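Local coordinates for halohydrin epoxidase A (Corynebacterium sp., PDB 4Z9F), which probably catalyses the reversible elimination of hydrogen halide from halohydrins to form epoxides, as a lyase of the short-chain dehydrogenase/reductase fold that works without a nicotinamide cofactor, at residues 128-133 and 221-226; 169-174 and 227-232; 82-87 and 182-187; 105-110 and 148-153. The protein carries 1 engineered substitution. One frame throughout, in Å; residues are numbered along the deposited sequence.

Contact 1. Residues 128-133 and 221-226; sequences SVIFIT and TFLASR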
loop_
_atom_site.group_PDB
_atom_site.type_symbol
_atom_site.label_atom_id
_atom_site.label_comp_id
_atom_site.label_asym_id
_atom_site.label_seq_id
_atom_site.Cartn_x
_atom_site.Cartn_y
_atom_site.Cartn_z
ATOM N N SER C 128 1.007 -12.217 -22.494
ATOM C CA SER C 128 1.377 -11.268 -21.455
ATOM C C SER C 128 1.093 -9.855 -21.944
ATOM O O SER C 128 1.379 -9.507 -23.093
ATOM C CB SER C 128 2.852 -11.407 -21.066
ATOM O OG SER C 128 3.138 -12.692 -20.555
ATOM N N VAL C 129 0.497 -9.049 -21.076
ATOM C CA VAL C 129 0.229 -7.658 -21.365
ATOM C C VAL C 129 0.925 -6.885 -20.252
ATOM O O VAL C 129 0.541 -6.999 -19.078
ATOM C CB VAL C 129 -1.275 -7.354 -21.429
ATOM C CG1 VAL C 129 -1.523 -5.938 -21.891
ATOM C CG2 VAL C 129 -1.995 -8.352 -22.366
ATOM N N ILE C 130 1.978 -6.151 -20.613
ATOM C CA ILE C 130 2.819 -5.436 -19.657
ATOM C C ILE C 130 2.597 -3.950 -19.862
ATOM O O ILE C 130 2.851 -3.425 -20.952
ATOM C CB ILE C 130 4.298 -5.802 -19.832
ATOM C CG1 ILE C 130 4.482 -7.302 -19.641
ATOM C CG2 ILE C 130 5.161 -5.027 -18.837
ATOM C CD1 ILE C 130 5.737 -7.827 -20.220
ATOM N N PHE C 131 2.123 -3.270 -18.821
ATOM C CA PHE C 131 1.838 -1.847 -18.892
ATOM C C PHE C 131 3.008 -1.083 -18.288
ATOM O O PHE C 131 3.390 -1.333 -17.138
ATOM C CB PHE C 131 0.535 -1.514 -18.164
ATOM C CG PHE C 131 -0.688 -2.048 -18.850
ATOM C CD1 PHE C 131 -1.077 -3.373 -18.688
ATOM C CD2 PHE C 131 -1.464 -1.216 -19.642
ATOM C CE1 PHE C 131 -2.227 -3.862 -19.317
ATOM C CE2 PHE C 131 -2.606 -1.705 -20.286
ATOM C CZ PHE C 131 -2.986 -3.025 -20.117
ATOM N N ILE C 132 3.596 -0.179 -19.065
ATOM C CA ILE C 132 4.623 0.711 -18.534
ATOM C C ILE C 132 3.917 1.940 -17.993
ATOM O O ILE C 132 3.270 2.679 -18.744
ATOM C CB ILE C 132 5.665 1.092 -19.596
ATOM C CG1 ILE C 132 6.093 -0.130 -20.411
ATOM C CG2 ILE C 132 6.874 1.768 -18.920
ATOM C CD1 ILE C 132 6.925 -1.184 -19.688
ATOM N N THR C 133 4.021 2.147 -16.678
ATOM C CA THR C 133 3.300 3.228 -16.025
ATOM C C THR C 133 4.331 4.181 -15.433
ATOM O O THR C 133 5.121 4.777 -16.173
ATOM C CB THR C 133 2.323 2.670 -14.977
ATOM O OG1 THR C 133 3.034 1.997 -13.926
ATOM C CG2 THR C 133 1.381 1.653 -15.648
ATOM N N THR C 221 11.493 -9.237 -20.620
ATOM C CA THR C 221 11.560 -10.566 -21.223
ATOM C C THR C 221 11.363 -11.663 -20.182
ATOM O O THR C 221 10.865 -12.748 -20.514
ATOM C CB THR C 221 12.878 -10.776 -21.981
ATOM O OG1 THR C 221 13.998 -10.619 -21.102
ATOM C CG2 THR C 221 12.993 -9.798 -23.147
ATOM N N PHE C 222 11.740 -11.408 -18.922
ATOM C CA PHE C 222 11.415 -12.353 -17.860
ATOM C C PHE C 222 9.909 -12.469 -17.678
ATOM O O PHE C 222 9.378 -13.581 -17.551
ATOM C CB PHE C 222 12.079 -11.935 -16.545
ATOM C CG PHE C 222 11.707 -12.813 -15.380
ATOM C CD1 PHE C 222 12.245 -14.082 -15.260
ATOM C CD2 PHE C 222 10.836 -12.364 -14.408
ATOM C CE1 PHE C 222 11.927 -14.894 -14.196
ATOM C CE2 PHE C 222 10.501 -13.190 -13.321
ATOM C CZ PHE C 222 11.052 -14.449 -13.229
ATOM N N LEU C 223 9.196 -11.336 -17.690
ATOM C CA LEU C 223 7.739 -11.398 -17.613
ATOM C C LEU C 223 7.156 -12.082 -18.846
ATOM O O LEU C 223 6.308 -12.971 -18.723
ATOM C CB LEU C 223 7.143 -10.000 -17.431
ATOM C CG LEU C 223 7.495 -9.326 -16.090
ATOM C CD1 LEU C 223 6.882 -7.940 -15.982
ATOM C CD2 LEU C 223 7.075 -10.187 -14.886
ATOM N N ALA C 224 7.634 -11.717 -20.039
ATOM C CA ALA C 224 7.095 -12.294 -21.273
ATOM C C ALA C 224 7.286 -13.802 -21.360
ATOM O O ALA C 224 6.543 -14.461 -22.097
ATOM C CB ALA C 224 7.744 -11.628 -22.492
ATOM N N SER C 225 8.262 -14.358 -20.630
ATOM C CA SER C 225 8.555 -15.790 -20.662
ATOM C C SER C 225 7.495 -16.625 -19.957
ATOM O O SER C 225 7.408 -17.834 -20.208
ATOM C CB SER C 225 9.906 -16.069 -19.998
ATOM O OG SER C 225 9.775 -16.126 -18.575
ATOM N N ARG C 226 6.726 -16.017 -19.058
ATOM C CA ARG C 226 5.704 -16.651 -18.225
ATOM C C ARG C 226 6.285 -17.697 -17.268
ATOM O O ARG C 226 5.524 -18.456 -16.647
ATOM C CB ARG C 226 4.585 -17.281 -19.079
ATOM C CG ARG C 226 4.032 -16.364 -20.179
ATOM C CD ARG C 226 2.831 -16.996 -20.938
ATOM N NE ARG C 226 2.689 -16.471 -22.304
ATOM C CZ ARG C 226 1.848 -16.952 -23.226
ATOM N NH1 ARG C 226 1.040 -17.972 -22.937
ATOM N NH2 ARG C 226 1.815 -16.418 -24.445
HETATM O O HOH W 1 3.731 -13.682 -18.227
HETATM O O HOH W 2 3.977 -13.964 -22.864
#
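In the Rossmann-like α/β fold of this lyase, Ser128 and Ile130 on strand 127-132, an inner strand of the parallel sheet, meet the last turn of helix 213-224, which lies across one face of the sheet. Both side chains point to the helix, as residues two apart on a strand do. The apolar touch is a single one: CD1 of Ile130 reaches CB of Leu223 at 3.8 Å, with the two side chains crossing obliquely. The chi1 of Ile130 (-59°) sets CG1 opposite the carbonyl carbon, and chi2 of 161° extends CD1 toward the helix. A beta-branched aliphatic residue suits the strand and gives the helix an apolar surface to rest on.

Nearer the start of the strand the chemistry turns polar, and no direct hydrogen bond joins the segments. Ser128 OG instead holds two waters. One lies 2.6 Å from Ser128 OG and donates to Leu223 O over 2.7 Å, a carbonyl that also accepts from Arg226 N. The other lies 2.8 Å from Ser128 OG and accepts from Arg226 NE at 2.9 Å, in the guanidinium plane. A small hydroxyl leaves room for both. Arg226, whose positive phi (63°) takes the chain out of the helix, runs extended past Ser128, its CG 3.8 Å from Ser128 OG.

Beyond the contact, Arg226 forms a salt bridge with Asp74 on strand 73-79, and Ala224 packs on Thr75 of that strand. Leu223 leans on Tyr173 of strand 170-177, so the helix end spans three adjacent strands, while Phe222 stacks on Phe222 of the second subunit.

Contact 2. Residues 169-174 and 227-232; sequences GILLYA and RAAPIV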
loop_
_atom_site.group_PDB
_atom_site.type_symbol
_atom_site.label_atom_id
_atom_site.label_comp_id
_atom_site.label_asym_id
_atom_site.label_seq_id
_atom_site.Cartn_x
_atom_site.Cartn_y
_atom_site.Cartn_z
ATOM N N GLY C 169 -5.253 -17.295 -19.032
ATOM C CA GLY C 169 -3.845 -17.266 -19.375
ATOM C C GLY C 169 -3.363 -15.945 -19.938
ATOM O O GLY C 169 -2.291 -15.901 -20.551
ATOM N N ILE C 170 -4.135 -14.874 -19.777
ATOM C CA ILE C 170 -3.754 -13.540 -20.235
ATOM C C ILE C 170 -3.215 -12.832 -18.997
ATOM O O ILE C 170 -3.992 -12.444 -18.125
ATOM C CB ILE C 170 -4.943 -12.784 -20.841
ATOM C CG1 ILE C 170 -5.530 -13.546 -22.041
ATOM C CG2 ILE C 170 -4.534 -11.390 -21.243
ATOM C CD1 ILE C 170 -6.915 -13.040 -22.472
ATOM N N LEU C 171 -1.887 -12.688 -18.896
ATOM C CA LEU C 171 -1.230 -12.295 -17.647
ATOM C C LEU C 171 -0.826 -10.825 -17.702
ATOM O O LEU C 171 -0.016 -10.433 -18.553
ATOM C CB LEU C 171 -0.007 -13.180 -17.388
ATOM C CG LEU C 171 -0.266 -14.680 -17.513
ATOM C CD1 LEU C 171 0.998 -15.442 -17.247
ATOM C CD2 LEU C 171 -1.353 -15.110 -16.544
ATOM N N LEU C 172 -1.393 -10.015 -16.799
ATOM C CA LEU C 172 -1.209 -8.571 -16.800
ATOM C C LEU C 172 -0.210 -8.167 -15.720
ATOM O O LEU C 172 -0.167 -8.777 -14.643
ATOM C CB LEU C 172 -2.542 -7.845 -16.579
ATOM C CG LEU C 172 -3.373 -7.509 -17.826
ATOM C CD1 LEU C 172 -3.748 -8.734 -18.673
ATOM C CD2 LEU C 172 -4.617 -6.704 -17.456
ATOM N N TYR C 173 0.599 -7.143 -16.018
ATOM C CA TYR C 173 1.573 -6.610 -15.067
ATOM C C TYR C 173 1.711 -5.113 -15.295
ATOM O O TYR C 173 1.462 -4.608 -16.391
ATOM C CB TYR C 173 2.970 -7.235 -15.200
ATOM C CG TYR C 173 3.030 -8.741 -15.315
ATOM C CD1 TYR C 173 3.270 -9.533 -14.192
ATOM C CD2 TYR C 173 2.860 -9.372 -16.544
ATOM C CE1 TYR C 173 3.327 -10.905 -14.286
ATOM C CE2 TYR C 173 2.925 -10.743 -16.653
ATOM C CZ TYR C 173 3.151 -11.507 -15.520
ATOM O OH TYR C 173 3.224 -12.877 -15.620
ATOM N N ALA C 174 2.136 -4.405 -14.252
ATOM C CA ALA C 174 2.483 -2.998 -14.369
ATOM C C ALA C 174 3.917 -2.797 -13.903
ATOM O O ALA C 174 4.344 -3.377 -12.904
ATOM C CB ALA C 174 1.531 -2.106 -13.563
ATOM N N ARG C 227 7.611 -17.749 -17.113
ATOM C CA ARG C 227 8.228 -18.746 -16.244
ATOM C C ARG C 227 7.877 -18.545 -14.774
ATOM O O ARG C 227 7.989 -19.500 -14.000
ATOM C CB ARG C 227 9.751 -18.739 -16.412
ATOM C CG ARG C 227 10.210 -19.190 -17.806
ATOM C CD ARG C 227 11.665 -19.655 -17.803
ATOM N NE ARG C 227 12.554 -18.606 -17.334
ATOM C CZ ARG C 227 13.360 -18.705 -16.284
ATOM N NH1 ARG C 227 13.435 -19.831 -15.580
ATOM N NH2 ARG C 227 14.115 -17.669 -15.952
ATOM N N ALA C 228 7.481 -17.333 -14.374
ATOM C CA ALA C 228 7.074 -17.070 -12.995
ATOM C C ALA C 228 5.648 -16.543 -12.979
ATOM O O ALA C 228 5.346 -15.555 -12.305
ATOM C CB ALA C 228 8.023 -16.077 -12.317
ATOM N N ALA C 229 4.757 -17.214 -13.700
ATOM C CA ALA C 229 3.360 -16.816 -13.845
ATOM C C ALA C 229 2.664 -16.392 -12.546
ATOM O O ALA C 229 1.836 -15.479 -12.593
ATOM C CB ALA C 229 2.564 -17.952 -14.492
ATOM N N PRO C 230 2.938 -16.999 -11.383
ATOM C CA PRO C 230 2.184 -16.611 -10.175
ATOM C C PRO C 230 2.405 -15.175 -9.697
ATOM O O PRO C 230 1.711 -14.757 -8.759
ATOM C CB PRO C 230 2.670 -17.613 -9.122
ATOM C CG PRO C 230 3.062 -18.822 -9.919
ATOM C CD PRO C 230 3.723 -18.227 -11.128
ATOM N N ILE C 231 3.345 -14.409 -10.264
ATOM C CA ILE C 231 3.504 -13.022 -9.822
ATOM C C ILE C 231 2.581 -12.125 -10.650
ATOM O O ILE C 231 2.638 -10.894 -10.570
ATOM C CB ILE C 231 4.980 -12.568 -9.891
ATOM C CG1 ILE C 231 5.507 -12.571 -11.326
ATOM C CG2 ILE C 231 5.861 -13.474 -9.047
ATOM C CD1 ILE C 231 6.971 -12.208 -11.419
ATOM N N VAL C 232 1.674 -12.749 -11.409
ATOM C CA VAL C 232 0.731 -12.005 -12.238
ATOM C C VAL C 232 -0.079 -10.993 -11.433
ATOM O O VAL C 232 -0.478 -11.238 -10.287
ATOM C CB VAL C 232 -0.211 -12.991 -12.956
ATOM C CG1 VAL C 232 -1.019 -13.790 -11.944
ATOM C CG2 VAL C 232 -1.150 -12.257 -13.913
HETATM O O HOH W 3 5.731 -13.745 -14.537
#
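Leu171 and Val232 cross at about a right angle, and Tyr173, two residues along the same strand, lays its ring beside the backbone of Ile231 and Val232. The loop side is led by CG2 of Val232, which sits 3.8 Å from Leu171 CB and 3.7 Å from the backbone N of Leu172. Chi1 of 62° places CG1 between the backbone N and the carbonyl carbon, which leaves CG2 anti to N and facing the strand. A compact, beta-branched side chain suits this touch on the strand backbone. Leu171 sends its CD1 further, to the CB of Ala229 at 4.0 Å; a small alanine lets the short 3-10 turn at 229-230 come close.

Tyr173 has CG opposite its carbonyl carbon (chi1 -46°), which swings the ring toward the loop although its CB does not face it. CE1 then approaches Val232 CA to 3.5 Å, obliquely to the ring, while Ile231 O lies near the ring plane, at its edge, and Ile231 CG1 packs against the same CE1 at 4.0 Å. Tyrosine offers an apolar flank for this packing and a hydroxyl beyond it: Tyr173 OH pairs at 2.9 Å with a water that donates weakly to Ala228 O.

In this Rossmann-like parallel sheet, strand 170-177 runs between strands 127-132 and 235-238. The 227-232 loop ends the beta-alpha-beta crossover from strand 170-177 through helix 213-224 to 235-238, and Leu172 bonds through its backbone to Gly233, just ahead of that last strand. Ile231 packs on Leu223, and Ala229 and Pro230 touch Glu215 of the second subunit.

Contact 3. Residues 82-87 and 182-187; sequences IPRPMN and NPTYFP
Arg84 reaches across to Thr184 and Tyr185, joining the loops after strands 73-79 and 170-177. Its CB points at the partner loop. CG passes 4.0 Å from Tyr185 CE1 and 4.1 Å from Thr184 CG2, and CD lies 3.1 Å from Thr184 O. There the chain bends (chi3 63°), which turns the tip back so that NH1 donates to the same carbonyl oxygen at 3.0 Å. The bond is fairly straight (155° at the hydrogen), in the carbonyl plane. Tyr185 CD1 lies over one face of the guanidinium, the two planes being 37° apart.

Thr184 CG2 covers one face of the Tyr185 ring. Asn87 ND2 meets the ring obliquely, 3.2 Å from CE1. Thr184 OG1 turns elsewhere, to Phe12 N, and Asn182 OD1 accepts from Thr184 N, an Asx turn, and from Tyr185 N, completing an Asx motif. The ring also meets Phe12 edge-to-face, and this loop borders the probable active site, near Tyr147.

Arginine suits this exposed edge of the loop: its long apolar stem packs on tyrosine and threonine while its charged end satisfies a main-chain carbonyl. One hydrogen bond joins the loops; the rest is packing around the tyrosine.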
loop_
_atom_site.group_PDB
_atom_site.type_symbol
_atom_site.label_atom_id
_atom_site.label_comp_id
_atom_site.label_asym_id
_atom_site.label_seq_id
_atom_site.Cartn_x
_atom_site.Cartn_y
_atom_site.Cartn_z
ATOM N N ILE C 82 3.282 10.524 -22.389
ATOM C CA ILE C 82 2.780 11.775 -22.948
ATOM C C ILE C 82 3.997 12.678 -23.130
ATOM O O ILE C 82 4.949 12.592 -22.338
ATOM C CB ILE C 82 1.673 12.391 -22.067
ATOM C CG1 ILE C 82 0.984 13.558 -22.789
ATOM C CG2 ILE C 82 2.216 12.816 -20.694
ATOM C CD1 ILE C 82 -0.347 13.971 -22.188
ATOM N N PRO C 83 4.056 13.485 -24.193
ATOM C CA PRO C 83 5.240 14.332 -24.403
ATOM C C PRO C 83 5.444 15.298 -23.244
ATOM O O PRO C 83 4.510 15.969 -22.794
ATOM C CB PRO C 83 4.919 15.067 -25.713
ATOM C CG PRO C 83 4.045 14.096 -26.466
ATOM C CD PRO C 83 3.188 13.453 -25.389
ATOM N N ARG C 84 6.672 15.333 -22.739
ATOM C CA ARG C 84 7.076 16.322 -21.753
ATOM C C ARG C 84 6.795 17.721 -22.271
ATOM O O ARG C 84 6.754 17.933 -23.481
ATOM C CB ARG C 84 8.557 16.179 -21.439
ATOM C CG ARG C 84 8.924 14.824 -20.949
ATOM C CD ARG C 84 10.408 14.760 -20.705
ATOM N NE ARG C 84 10.840 15.685 -19.660
ATOM C CZ ARG C 84 12.093 15.754 -19.209
ATOM N NH1 ARG C 84 13.024 14.954 -19.711
ATOM N NH2 ARG C 84 12.420 16.621 -18.256
ATOM N N PRO C 85 6.608 18.686 -21.356
ATOM C CA PRO C 85 6.643 18.499 -19.902
ATOM C C PRO C 85 5.262 18.227 -19.328
ATOM O O PRO C 85 5.002 18.610 -18.183
ATOM C CB PRO C 85 7.184 19.844 -19.405
ATOM C CG PRO C 85 6.537 20.828 -20.365
ATOM C CD PRO C 85 6.446 20.108 -21.713
ATOM N N MET C 86 4.383 17.590 -20.110
ATOM C CA MET C 86 3.000 17.448 -19.674
ATOM C C MET C 86 2.885 16.578 -18.429
ATOM O O MET C 86 1.931 16.732 -17.662
ATOM C CB MET C 86 2.134 16.894 -20.811
ATOM C CG MET C 86 2.010 17.835 -22.004
ATOM S SD MET C 86 0.710 17.350 -23.178
ATOM C CE MET C 86 -0.773 17.900 -22.318
ATOM N N ASN C 87 3.841 15.679 -18.198
ATOM C CA ASN C 87 3.835 14.913 -16.958
ATOM C C ASN C 87 3.885 15.815 -15.730
ATOM O O ASN C 87 3.407 15.421 -14.658
ATOM C CB ASN C 87 5.007 13.932 -16.930
ATOM C CG ASN C 87 6.361 14.630 -16.842
ATOM O OD1 ASN C 87 6.641 15.569 -17.579
ATOM N ND2 ASN C 87 7.208 14.160 -15.932
ATOM N N ASN C 182 16.355 6.454 -20.048
ATOM C CA ASN C 182 15.460 6.279 -21.180
ATOM C C ASN C 182 15.318 7.621 -21.883
ATOM O O ASN C 182 15.534 8.672 -21.265
ATOM C CB ASN C 182 14.093 5.728 -20.723
ATOM C CG ASN C 182 13.202 6.782 -20.115
ATOM O OD1 ASN C 182 12.552 7.537 -20.831
ATOM N ND2 ASN C 182 13.146 6.828 -18.771
ATOM N N PRO C 183 14.972 7.626 -23.176
ATOM C CA PRO C 183 15.003 8.889 -23.936
ATOM C C PRO C 183 13.959 9.901 -23.517
ATOM O O PRO C 183 14.120 11.088 -23.833
ATOM C CB PRO C 183 14.768 8.430 -25.383
ATOM C CG PRO C 183 13.960 7.194 -25.229
ATOM C CD PRO C 183 14.577 6.495 -24.039
ATOM N N THR C 184 12.892 9.492 -22.826
ATOM C CA THR C 184 11.883 10.464 -22.435
ATOM C C THR C 184 12.297 11.219 -21.176
ATOM O O THR C 184 12.407 12.447 -21.190
ATOM C CB THR C 184 10.529 9.783 -22.235
ATOM O OG1 THR C 184 10.123 9.190 -23.473
ATOM C CG2 THR C 184 9.496 10.811 -21.822
ATOM N N TYR C 185 12.566 10.500 -20.082
ATOM C CA TYR C 185 12.727 11.166 -18.794
ATOM C C TYR C 185 14.167 11.282 -18.316
ATOM O O TYR C 185 14.470 12.211 -17.564
ATOM C CB TYR C 185 11.903 10.447 -17.727
ATOM C CG TYR C 185 10.416 10.632 -17.928
ATOM C CD1 TYR C 185 9.842 11.895 -17.852
ATOM C CD2 TYR C 185 9.592 9.551 -18.193
ATOM C CE1 TYR C 185 8.482 12.078 -18.036
ATOM C CE2 TYR C 185 8.229 9.722 -18.384
ATOM C CZ TYR C 185 7.682 10.990 -18.290
ATOM O OH TYR C 185 6.323 11.185 -18.464
ATOM N N PHE C 186 15.058 10.370 -18.707
ATOM C CA PHE C 186 16.450 10.387 -18.252
ATOM C C PHE C 186 17.359 9.970 -19.401
ATOM O O PHE C 186 17.995 8.912 -19.360
ATOM C CB PHE C 186 16.646 9.464 -17.047
ATOM C CG PHE C 186 15.912 9.908 -15.816
ATOM C CD1 PHE C 186 16.445 10.884 -14.984
ATOM C CD2 PHE C 186 14.689 9.349 -15.486
ATOM C CE1 PHE C 186 15.755 11.309 -13.849
ATOM C CE2 PHE C 186 13.999 9.767 -14.340
ATOM C CZ PHE C 186 14.539 10.743 -13.527
ATOM N N PRO C 187 17.441 10.781 -20.450
ATOM C CA PRO C 187 18.338 10.433 -21.555
ATOM C C PRO C 187 19.786 10.422 -21.081
ATOM O O PRO C 187 20.149 11.067 -20.093
ATOM C CB PRO C 187 18.073 11.530 -22.593
ATOM C CG PRO C 187 17.558 12.685 -21.804
ATOM C CD PRO C 187 16.783 12.080 -20.663
#

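Contact 4. Residues 105-110 and 148-153; sequences ALSIFP and GPARAA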
loop_
_atom_site.group_PDB
_atom_site.type_symbol
_atom_site.label_atom_id
_atom_site.label_comp_id
_atom_site.label_asym_id
_atom_site.label_seq_id
_atom_site.Cartn_x
_atom_site.Cartn_y
_atom_site.Cartn_z
ATOM N N ALA C 105 -3.970 9.761 -23.042
ATOM C CA ALA C 105 -2.741 9.051 -23.400
ATOM C C ALA C 105 -2.379 7.978 -22.375
ATOM O O ALA C 105 -1.833 6.922 -22.733
ATOM C CB ALA C 105 -1.579 10.043 -23.550
ATOM N N LEU C 106 -2.642 8.233 -21.093
ATOM C CA LEU C 106 -2.120 7.355 -20.057
ATOM C C LEU C 106 -3.150 6.393 -19.486
ATOM O O LEU C 106 -2.754 5.404 -18.859
ATOM C CB LEU C 106 -1.519 8.184 -18.915
ATOM C CG LEU C 106 -0.492 9.211 -19.390
ATOM C CD1 LEU C 106 -0.004 9.988 -18.201
ATOM C CD2 LEU C 106 0.666 8.524 -20.129
ATOM N N SER C 107 -4.445 6.641 -19.713
ATOM C CA SER C 107 -5.498 5.828 -19.116
ATOM C C SER C 107 -6.478 5.297 -20.154
ATOM O O SER C 107 -6.804 4.107 -20.142
ATOM C CB SER C 107 -6.253 6.636 -18.062
ATOM O OG SER C 107 -5.333 7.287 -17.192
ATOM N N ILE C 108 -6.977 6.166 -21.035
ATOM C CA ILE C 108 -7.985 5.720 -21.994
ATOM C C ILE C 108 -7.348 4.889 -23.103
ATOM O O ILE C 108 -7.831 3.797 -23.434
ATOM C CB ILE C 108 -8.763 6.917 -22.555
ATOM C CG1 ILE C 108 -9.451 7.684 -21.428
ATOM C CG2 ILE C 108 -9.811 6.432 -23.562
ATOM C CD1 ILE C 108 -10.587 6.933 -20.764
ATOM N N PHE C 109 -6.258 5.388 -23.693
ATOM C CA PHE C 109 -5.547 4.640 -24.729
ATOM C C PHE C 109 -5.213 3.214 -24.308
ATOM O O PHE C 109 -5.529 2.284 -25.068
ATOM C CB PHE C 109 -4.295 5.436 -25.142
ATOM C CG PHE C 109 -3.591 4.913 -26.366
ATOM C CD1 PHE C 109 -2.775 3.792 -26.301
ATOM C CD2 PHE C 109 -3.703 5.583 -27.577
ATOM C CE1 PHE C 109 -2.113 3.335 -27.419
ATOM C CE2 PHE C 109 -3.037 5.132 -28.694
ATOM C CZ PHE C 109 -2.242 4.005 -28.616
ATOM N N PRO C 110 -4.602 2.954 -23.143
ATOM C CA PRO C 110 -4.344 1.551 -22.783
ATOM C C PRO C 110 -5.613 0.737 -22.537
ATOM O O PRO C 110 -5.622 -0.459 -22.843
ATOM C CB PRO C 110 -3.475 1.656 -21.518
ATOM C CG PRO C 110 -3.677 3.063 -21.009
ATOM C CD PRO C 110 -3.940 3.896 -22.217
ATOM N N GLY C 148 -0.028 11.704 -12.238
ATOM C CA GLY C 148 -0.136 10.680 -11.224
ATOM C C GLY C 148 -1.472 9.958 -11.263
ATOM O O GLY C 148 -1.522 8.730 -11.386
ATOM N N PRO C 149 -2.578 10.698 -11.110
ATOM C CA PRO C 149 -3.904 10.064 -11.226
ATOM C C PRO C 149 -4.069 9.193 -12.465
ATOM O O PRO C 149 -4.573 8.066 -12.366
ATOM C CB PRO C 149 -4.844 11.271 -11.239
ATOM C CG PRO C 149 -4.162 12.227 -10.302
ATOM C CD PRO C 149 -2.685 12.074 -10.590
ATOM N N ALA C 150 -3.635 9.678 -13.627
ATOM C CA ALA C 150 -3.773 8.884 -14.848
ATOM C C ALA C 150 -2.947 7.598 -14.787
ATOM O O ALA C 150 -3.413 6.531 -15.211
ATOM C CB ALA C 150 -3.386 9.734 -16.059
ATOM N N ARG C 151 -1.717 7.673 -14.276
ATOM C CA ARG C 151 -0.925 6.458 -14.106
ATOM C C ARG C 151 -1.571 5.515 -13.092
ATOM O O ARG C 151 -1.591 4.296 -13.292
ATOM C CB ARG C 151 0.499 6.796 -13.661
ATOM C CG ARG C 151 1.334 7.539 -14.700
ATOM C CD ARG C 151 1.639 6.675 -15.915
ATOM N NE ARG C 151 2.687 7.267 -16.751
ATOM C CZ ARG C 151 3.065 6.782 -17.926
ATOM N NH1 ARG C 151 4.026 7.380 -18.609
ATOM N NH2 ARG C 151 2.464 5.713 -18.427
ATOM N N ALA C 152 -2.067 6.052 -11.978
ATOM C CA ALA C 152 -2.661 5.177 -10.963
ATOM C C ALA C 152 -3.889 4.454 -11.499
ATOM O O ALA C 152 -4.154 3.310 -11.115
ATOM C CB ALA C 152 -3.024 5.976 -9.707
ATOM N N ALA C 153 -4.665 5.108 -12.362
ATOM C CA ALA C 153 -5.808 4.419 -12.961
ATOM C C ALA C 153 -5.359 3.173 -13.712
ATOM O O ALA C 153 -5.987 2.116 -13.605
ATOM C CB ALA C 153 -6.579 5.364 -13.892
HETATM O O HOH W 4 -0.097 4.420 -17.956
#
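Ser107 and Ala150 lie where two helices pack nearly side by side, their local axes 8.0 Å apart and inclined by 29°, with a wider pi-type turn in the first helix at 105-108. These are helices 96-123 and 147-165, on one side of the Rossmann-like sheet. Tyr147 and Arg151 have the Tyr-x-x-x-Arg spacing that halohydrin lyases show where related dehydrogenases carry Tyr-x-x-x-Lys, and are probably the tyrosine and arginine of the Ser-Tyr-Arg catalytic triad.

Ser107 and Ala150, both small, allow the close approach. The hydroxyl of Ser107 donates to Ala150 O at 2.9 Å. It comes in from the side of that carbonyl (C=O...OG angle 105°) and is tilted out of its plane. CB of Leu106 rests on CB of Ala150 at 3.7 Å.

Arg151 starts away from the partner helix, but its chain bends at chi2 (-67°) and returns. Its guanidinium then offers one face to Leu106, a leucine well suited to cover the flat guanidinium without competing for its N-H bonds. Those bonds go elsewhere: NH1 donates to Tyr147 OH and NH2 to Asp80 O, so the group is fixed in rotation. Pro149 and Ala153 of helix 147-165 also pack on the third subunit. A water accepts from Arg151 NH2 at 2.9 Å and donates to Leu106 O at 3.0 Å, while Leu106 CD2 sits 3.6 Å above the centre of the guanidinium plane.

In the fold
Contacts 1 and 2 form one continuous region, their centres 7 Å apart, where neighbouring strands 127-132 and 170-177 of the seven-stranded parallel sheet meet helix 213-224 and its following loop; Val129 N and Phe131 N probably bond to Leu171 O and Tyr173 O. Contact 4, centred about 18 Å from contact 1, touches it where Phe131 meets Pro110. Contact 3, centred about 15 Å from contact 4, lies on the opposite side of the chain's centre from contacts 1 and 2. In sequence, contact 4 falls wholly between the segments of contact 3; contact 1 interleaves with each of the others, while contact 4 closes before contact 2 opens. Contacts 3 and 4 come together near the probable active site, Tyr147 and Arg151.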